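Local coordinates for protein hemolysin BL lytic component L1 (Bacillus cereus, PDB 7NMQ) that probably serves as one of the components of the haemolysin BL enterotoxin, an alpha-helical toxin that forms pores in target-cell membranes, at residues 85-90 with 118-123; 192-197 with 232-237; 225-230 with 264-269. All blocks are in the same frame, centred on the assembly; numbering follows the deposited sequence. Where two conformers were deposited one is given.

Interaction 1. Residues 85-90 with 118-123. With EDO (1,2-ethanediol), chain F.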
# COMPACT_ATOMS: atom_id res chain seq x y z
N VAL A 85 -5.68 -0.97 16.77
CA VAL A 85 -6.53 -2.00 17.42
C VAL A 85 -6.24 -1.98 18.92
O VAL A 85 -7.21 -2.02 19.73
CB VAL A 85 -6.29 -3.40 16.85
CG1 VAL A 85 -7.11 -4.43 17.64
CG2 VAL A 85 -6.60 -3.49 15.36
N ASN A 86 -4.99 -1.99 19.33
CA ASN A 86 -4.64 -2.09 20.77
C ASN A 86 -5.10 -0.82 21.49
O ASN A 86 -5.44 -0.94 22.68
CB ASN A 86 -3.17 -2.36 20.93
CG ASN A 86 -2.85 -3.81 20.58
OD1 ASN A 86 -3.67 -4.69 20.80
ND2 ASN A 86 -1.62 -4.08 20.28
N TYR A 87 -5.10 0.32 20.85
CA TYR A 87 -5.58 1.56 21.52
C TYR A 87 -7.08 1.41 21.74
O TYR A 87 -7.58 1.69 22.83
CB TYR A 87 -5.24 2.82 20.74
CG TYR A 87 -5.68 4.01 21.56
CD1 TYR A 87 -4.86 4.56 22.52
CD2 TYR A 87 -6.97 4.52 21.44
CE1 TYR A 87 -5.31 5.59 23.32
CE2 TYR A 87 -7.41 5.58 22.22
CZ TYR A 87 -6.57 6.11 23.18
OH TYR A 87 -6.97 7.12 24.02
N ASP A 88 -7.82 0.90 20.78
CA ASP A 88 -9.25 0.66 21.01
C ASP A 88 -9.43 -0.27 22.19
O ASP A 88 -10.29 -0.02 23.06
CB ASP A 88 -9.96 0.05 19.80
CG ASP A 88 -11.42 -0.27 20.12
OD1 ASP A 88 -12.14 0.66 20.52
OD2 ASP A 88 -11.85 -1.46 19.86
N GLU A 89 -8.67 -1.37 22.26
CA GLU A 89 -8.86 -2.34 23.38
C GLU A 89 -8.53 -1.61 24.69
O GLU A 89 -9.26 -1.84 25.68
CB GLU A 89 -8.02 -3.60 23.21
CG GLU A 89 -8.18 -4.22 21.83
CD GLU A 89 -8.97 -5.51 21.64
OE1 GLU A 89 -8.39 -6.59 21.83
OE2 GLU A 89 -10.12 -5.44 21.22
N GLN A 90 -7.51 -0.75 24.73
CA GLN A 90 -7.19 -0.04 25.99
C GLN A 90 -8.35 0.92 26.31
O GLN A 90 -8.77 0.95 27.47
CB GLN A 90 -5.88 0.72 25.85
CG GLN A 90 -5.44 1.30 27.18
CD GLN A 90 -4.10 1.99 27.15
OE1 GLN A 90 -3.45 2.07 26.14
NE2 GLN A 90 -3.65 2.44 28.29
N ILE A 118 -2.69 8.93 27.13
CA ILE A 118 -1.70 9.81 26.47
C ILE A 118 -0.38 9.07 26.31
O ILE A 118 0.28 9.24 25.24
CB ILE A 118 -1.51 11.12 27.26
CG1 ILE A 118 -2.79 11.96 27.20
CG2 ILE A 118 -0.32 11.88 26.71
CD1 ILE A 118 -2.82 13.09 28.19
N THR A 119 0.03 8.31 27.31
CA THR A 119 1.30 7.56 27.22
C THR A 119 1.23 6.66 25.97
O THR A 119 2.20 6.62 25.18
CB THR A 119 1.56 6.80 28.52
OG1 THR A 119 1.75 7.75 29.57
CG2 THR A 119 2.74 5.86 28.41
N THR A 120 0.16 5.93 25.78
CA THR A 120 -0.02 5.03 24.62
C THR A 120 -0.03 5.83 23.32
O THR A 120 0.65 5.42 22.36
CB THR A 120 -1.33 4.25 24.72
OG1 THR A 120 -1.22 3.56 25.97
CG2 THR A 120 -1.54 3.31 23.55
N ILE A 121 -0.75 6.95 23.30
CA ILE A 121 -0.80 7.79 22.08
C ILE A 121 0.62 8.19 21.72
O ILE A 121 1.01 8.15 20.51
CB ILE A 121 -1.72 9.00 22.30
CG1 ILE A 121 -3.17 8.56 22.40
CG2 ILE A 121 -1.47 10.04 21.21
CD1 ILE A 121 -4.09 9.60 23.05
N ASN A 122 1.38 8.65 22.70
CA ASN A 122 2.74 9.16 22.40
C ASN A 122 3.62 8.01 21.93
O ASN A 122 4.41 8.19 21.00
CB ASN A 122 3.36 9.82 23.61
CG ASN A 122 2.70 11.14 23.92
OD1 ASN A 122 2.04 11.75 23.07
ND2 ASN A 122 2.90 11.61 25.13
N THR A 123 3.50 6.84 22.52
CA THR A 123 4.25 5.63 22.10
C THR A 123 3.90 5.33 20.64
O THR A 123 4.82 5.06 19.85
CB THR A 123 3.94 4.41 22.96
OG1 THR A 123 4.39 4.69 24.27
CG2 THR A 123 4.58 3.13 22.48
C1 EDO F . 3.05 12.22 28.98
O1 EDO F . 1.83 12.94 29.13
C2 EDO F . 2.85 10.75 29.04
O2 EDO F . 1.64 10.36 29.67
O HOH W 1 -0.77 3.27 28.99

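Interaction 2. Residues 192-197 with 232-237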
# COMPACT_ATOMS: atom_id res chain seq x y z
N ASP A 192 -5.66 2.28 -10.33
CA ASP A 192 -5.77 3.45 -9.42
C ASP A 192 -7.23 3.92 -9.35
O ASP A 192 -7.68 4.34 -8.27
CB ASP A 192 -4.91 4.64 -9.87
CG ASP A 192 -3.41 4.44 -9.73
OD1 ASP A 192 -3.02 3.56 -8.96
OD2 ASP A 192 -2.65 5.24 -10.37
N ASP A 193 -7.96 3.82 -10.45
CA ASP A 193 -9.37 4.24 -10.52
C ASP A 193 -10.23 3.28 -9.70
O ASP A 193 -11.16 3.75 -9.02
CB ASP A 193 -9.86 4.39 -11.96
CG ASP A 193 -9.23 5.58 -12.69
OD1 ASP A 193 -8.62 6.45 -12.03
OD2 ASP A 193 -9.39 5.66 -13.95
N VAL A 194 -9.91 1.99 -9.71
CA VAL A 194 -10.64 1.03 -8.87
C VAL A 194 -10.37 1.41 -7.41
O VAL A 194 -11.32 1.40 -6.61
CB VAL A 194 -10.19 -0.43 -9.15
CG1 VAL A 194 -10.80 -1.40 -8.16
CG2 VAL A 194 -10.55 -0.79 -10.58
N LEU A 195 -9.12 1.69 -7.08
CA LEU A 195 -8.77 2.01 -5.68
C LEU A 195 -9.45 3.30 -5.24
O LEU A 195 -9.87 3.39 -4.07
CB LEU A 195 -7.25 2.13 -5.53
CG LEU A 195 -6.49 0.83 -5.69
CD1 LEU A 195 -5.00 1.08 -5.60
CD2 LEU A 195 -6.94 -0.20 -4.70
N ALA A 196 -9.56 4.26 -6.13
CA ALA A 196 -10.23 5.54 -5.84
C ALA A 196 -11.69 5.29 -5.45
O ALA A 196 -12.21 5.89 -4.48
CB ALA A 196 -10.10 6.49 -6.97
N TRP A 197 -12.33 4.39 -6.18
CA TRP A 197 -13.74 4.06 -5.90
C TRP A 197 -13.81 3.36 -4.55
O TRP A 197 -14.73 3.63 -3.76
CB TRP A 197 -14.32 3.19 -7.03
CG TRP A 197 -15.66 2.63 -6.68
CD1 TRP A 197 -16.83 3.33 -6.66
CD2 TRP A 197 -15.99 1.27 -6.33
NE1 TRP A 197 -17.85 2.52 -6.25
CE2 TRP A 197 -17.38 1.24 -6.08
CE3 TRP A 197 -15.25 0.08 -6.18
CZ2 TRP A 197 -18.03 0.08 -5.65
CZ3 TRP A 197 -15.90 -1.09 -5.82
CH2 TRP A 197 -17.27 -1.07 -5.54
N GLY A 232 -12.14 -12.93 -12.34
CA GLY A 232 -13.54 -12.51 -12.16
C GLY A 232 -13.68 -11.03 -11.87
O GLY A 232 -14.80 -10.58 -11.55
N GLY A 233 -12.61 -10.27 -11.96
CA GLY A 233 -12.65 -8.83 -11.66
C GLY A 233 -13.26 -8.54 -10.28
O GLY A 233 -12.86 -9.15 -9.28
N LEU A 234 -14.24 -7.63 -10.23
CA LEU A 234 -14.88 -7.24 -8.95
C LEU A 234 -16.15 -8.06 -8.71
O LEU A 234 -16.91 -7.70 -7.80
CB LEU A 234 -15.21 -5.75 -9.00
CG LEU A 234 -14.00 -4.83 -9.19
CD1 LEU A 234 -14.35 -3.38 -9.03
CD2 LEU A 234 -12.87 -5.17 -8.24
N SER A 235 -16.38 -9.16 -9.43
CA SER A 235 -17.63 -9.99 -9.32
C SER A 235 -18.04 -10.30 -7.89
O SER A 235 -19.27 -10.29 -7.58
CB SER A 235 -17.46 -11.34 -10.03
OG SER A 235 -17.41 -11.13 -11.40
N ALA A 236 -17.10 -10.64 -7.02
CA ALA A 236 -17.41 -11.17 -5.67
C ALA A 236 -18.06 -10.11 -4.81
O ALA A 236 -18.50 -10.46 -3.71
CB ALA A 236 -16.17 -11.72 -5.00
N LEU A 237 -18.04 -8.85 -5.24
CA LEU A 237 -18.59 -7.73 -4.45
C LEU A 237 -20.06 -7.46 -4.79
O LEU A 237 -20.59 -6.48 -4.30
CB LEU A 237 -17.73 -6.49 -4.69
CG LEU A 237 -16.29 -6.65 -4.23
CD1 LEU A 237 -15.40 -5.59 -4.88
CD2 LEU A 237 -16.21 -6.61 -2.72

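Interaction 3. Residues 225-230 with 264-269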
# COMPACT_ATOMS: atom_id res chain seq x y z
N THR A 225 7.79 -12.84 -19.06
CA THR A 225 7.14 -11.65 -18.47
C THR A 225 6.05 -12.10 -17.50
O THR A 225 5.15 -12.84 -17.87
CB THR A 225 6.54 -10.75 -19.54
OG1 THR A 225 7.54 -10.27 -20.43
CG2 THR A 225 5.86 -9.55 -18.95
N ALA A 226 6.12 -11.65 -16.25
CA ALA A 226 5.08 -11.90 -15.23
C ALA A 226 4.11 -10.73 -15.21
O ALA A 226 4.53 -9.55 -15.14
CB ALA A 226 5.72 -12.13 -13.89
N THR A 227 2.83 -11.05 -15.19
CA THR A 227 1.74 -10.04 -15.29
C THR A 227 0.61 -10.50 -14.37
O THR A 227 0.18 -11.65 -14.48
CB THR A 227 1.26 -9.99 -16.76
OG1 THR A 227 2.36 -9.61 -17.59
CG2 THR A 227 0.14 -9.03 -17.04
N PRO A 228 0.12 -9.64 -13.44
CA PRO A 228 -1.03 -10.01 -12.64
C PRO A 228 -2.35 -9.86 -13.40
O PRO A 228 -2.46 -9.07 -14.31
CB PRO A 228 -1.07 -9.04 -11.47
CG PRO A 228 -0.10 -8.00 -11.81
CD PRO A 228 0.68 -8.35 -13.05
N ALA A 229 -3.34 -10.60 -12.93
CA ALA A 229 -4.74 -10.44 -13.33
C ALA A 229 -5.63 -10.76 -12.13
O ALA A 229 -5.18 -11.45 -11.23
CB ALA A 229 -5.06 -11.39 -14.45
N VAL A 230 -6.83 -10.21 -12.14
CA VAL A 230 -7.79 -10.41 -11.02
C VAL A 230 -8.93 -11.29 -11.53
O VAL A 230 -9.75 -10.85 -12.33
CB VAL A 230 -8.30 -9.06 -10.51
CG1 VAL A 230 -9.27 -9.26 -9.39
CG2 VAL A 230 -7.14 -8.17 -10.07
N ASN A 264 -4.01 -9.45 -20.50
CA ASN A 264 -4.18 -10.41 -21.61
C ASN A 264 -3.36 -9.95 -22.81
O ASN A 264 -2.63 -10.77 -23.39
CB ASN A 264 -5.66 -10.55 -21.94
CG ASN A 264 -5.91 -11.63 -22.94
OD1 ASN A 264 -5.68 -11.43 -24.13
ND2 ASN A 264 -6.36 -12.75 -22.42
N LYS A 265 -3.43 -8.67 -23.12
CA LYS A 265 -2.70 -8.13 -24.28
C LYS A 265 -1.20 -8.30 -24.11
O LYS A 265 -0.48 -8.62 -25.09
CB LYS A 265 -3.09 -6.67 -24.54
CG LYS A 265 -2.34 -5.99 -25.69
CD LYS A 265 -2.63 -6.49 -27.06
CE LYS A 265 -1.94 -5.65 -28.11
NZ LYS A 265 -1.99 -6.31 -29.43
N ILE A 266 -0.68 -8.04 -22.91
CA ILE A 266 0.77 -8.15 -22.69
C ILE A 266 1.16 -9.61 -22.89
O ILE A 266 2.20 -9.89 -23.53
CB ILE A 266 1.14 -7.64 -21.28
CG1 ILE A 266 0.92 -6.12 -21.22
CG2 ILE A 266 2.54 -8.09 -20.90
CD1 ILE A 266 1.18 -5.47 -19.87
N GLY A 267 0.37 -10.54 -22.38
CA GLY A 267 0.66 -11.97 -22.60
C GLY A 267 0.64 -12.31 -24.07
O GLY A 267 1.50 -13.11 -24.52
N GLU A 268 -0.30 -11.75 -24.83
CA GLU A 268 -0.42 -12.01 -26.28
C GLU A 268 0.83 -11.50 -27.00
O GLU A 268 1.37 -12.19 -27.87
CB GLU A 268 -1.66 -11.32 -26.85
CG GLU A 268 -2.98 -11.97 -26.50
CD GLU A 268 -4.17 -11.39 -27.26
OE1 GLU A 268 -4.04 -10.25 -27.82
OE2 GLU A 268 -5.22 -12.07 -27.31
N LEU A 269 1.31 -10.31 -26.65
CA LEU A 269 2.53 -9.76 -27.28
C LEU A 269 3.70 -10.72 -27.03
O LEU A 269 4.58 -10.92 -27.93
CB LEU A 269 2.86 -8.38 -26.72
CG LEU A 269 1.90 -7.30 -27.19
CD1 LEU A 269 2.17 -6.02 -26.43
CD2 LEU A 269 2.04 -7.06 -28.69

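Interaction 1. Residues 85-90 with 118-123
Gln90 and Thr120 supply the polar half of this contact, and Tyr87 with Ile121 and the methyl of Thr120 the apolar half. The hydroxyl OG1 of Thr120 donates a hydrogen bond to OE1 of Gln90 at 2.7 Å. It arrives in the carbonyl plane with a C=O...O angle of 123°, so it uses a lone pair of the amide oxygen. Gln90 reaches it with CG turned anti to the backbone N (chi1 -172°) and an extended chain, lying alongside the threonine side chain with the two running in opposite senses. One water completes a small ring: it accepts from NE2 of Gln90 at 3.1 Å and donates to OG1 of Thr120 at 3.1 Å. Both ends of the amide thus have a partner, which fits one orientation of the amide and should limit its rotation.

The two segments belong to helices 45-103 and 107-154, consecutive helices of the long bundle that marks the ClyA-like toxin family. They form an antiparallel hairpin whose axes are 11.0 Å apart here at an angle of 179°; Tyr87 lies level with Thr120.

Apolar packing fills the other side. Methyl CG2 of Thr120 meets the edge of the Tyr87 ring in its plane, 3.7 Å from CD1. CG1 of Ile121 comes up to Tyr87 CE1 at 3.8 Å, obliquely, and CD1 of Ile121 lies 3.9 Å from Tyr87 OH. The same tyrosine ring meets Trp347 of helix 330-357, while Tyr318 of helix 275-325 touches Ile121 and makes a weak hydrogen bond with Tyr87 OH. On the outer face of helix 107-154, Thr119 OG1 shares a 2.6 Å hydrogen bond with O2 of an ethanediol, probably from the crystallisation liquor.

Interaction 2. Residues 192-197 with 232-237
Leu234 reaches across to two side chains one helical turn apart, Val194 and Trp197, with a single methyl. Its CD1 stands 4.2 Å from Val194 CG1, the two branches meeting tip to tip, and also 4.2 Å from CZ3 of the Trp197 ring, which it approaches obliquely. Val194 presents CG1 because that branch is anti to its backbone N (chi1 173°). The contact is wholly apolar and largely buried.

A type II' beta turn from Gly232 to Ser235 sets Leu234 in place. Gly233 takes the first corner with positive phi (53°), a conformation that favours glycine, and Leu234 takes the second. The carbonyl oxygen of Gly232 is gripped twice from Ser235: by its N at 3.0 Å and by OG at 2.7 Å, the hydroxyl lying in the carbonyl plane on a lone pair. From the end of this turn the chain runs on as a short 3-10 segment to Leu237.

Both segments overlap predicted transmembrane regions, consistent with the hydrophobic head of a ClyA-type fold. The contact joins the end part of helix 173-200 to the loop after strand 225-230, with helix 203-216 bordering it through Val209 and Ile213 and helix 247-272 through Ala252 and Met256.

Interaction 3. Residues 225-230 with 264-269
The two-stranded antiparallel hairpin of the chain, strands 217-222 and 225-230, rests on helix 247-272 where Thr225 and Thr227 meet Ile266. The two threonines are alternate residues of strand 225-230, so both point toward the helix, while Ala226 between them points away. A single branch of the isoleucine receives both: its methyl CG2 lies 3.6 Å from OG1 of Thr227 and 4.1 Å from CG2 of Thr225. That branch is anti to the backbone N of Ile266, with CG1 beside the N (chi1 -68°), and the longer CG1-CD1 arm lies farther from the threonines.

The threonines share the same first torsion, near -60°, yet offer different atoms to the methyl. Thr225 presents its own methyl and crosses Ile266 at about a right angle; Thr227 presents its hydroxyl oxygen and crosses at a slant. The first meeting is methyl to methyl, the second a van der Waals contact between a hydroxyl and a methyl.

Strand and helix thus pack through side chains, in a chain that is otherwise almost wholly helical. A short hairpin against a helical body recalls the beta-tongue of ClyA-like toxins, and strand 225-230 runs into a predicted transmembrane segment. The backbones remain well separated: the nearest CA atoms, those of Thr227 and Gly267, are 7.6 Å apart. The partner strand pairs with this one through backbone hydrogen bonds between Thr227 and Val220 and between Ala229 and Val218. More polar fastening to the same helix lies toward the end of the strand, where Pro228 O takes a hydrogen bond from Ser263 and Val230 N gives one to Asn260. Helix 173-200 covers Ile266 through Arg184, and helix 275-325 touches Thr225 through Leu281 and Asn285.

How the interactions relate
Interaction 1 belongs to the long helical bundle and is only partly buried; interactions 2 and 3 are buried contacts in the region holding the hairpin and the predicted membrane segments. Interactions 1 and 3 lie on opposite sides of the chain's centre, whereas the centres of interactions 2 and 3 are 18 Å apart and segments 225-230 and 232-237 are separated by a single residue. Helix 173-200 carries a segment of interaction 2 and covers Ile266 in interaction 3; helix 247-272 carries a segment of interaction 3 and flanks interaction 2. Interaction 1 combines aromatic packing with an amide-hydroxyl bond paralleled by a water bridge, interaction 2 is wholly apolar in its touching atoms, and interaction 3 sets one methyl against mixed threonine groups.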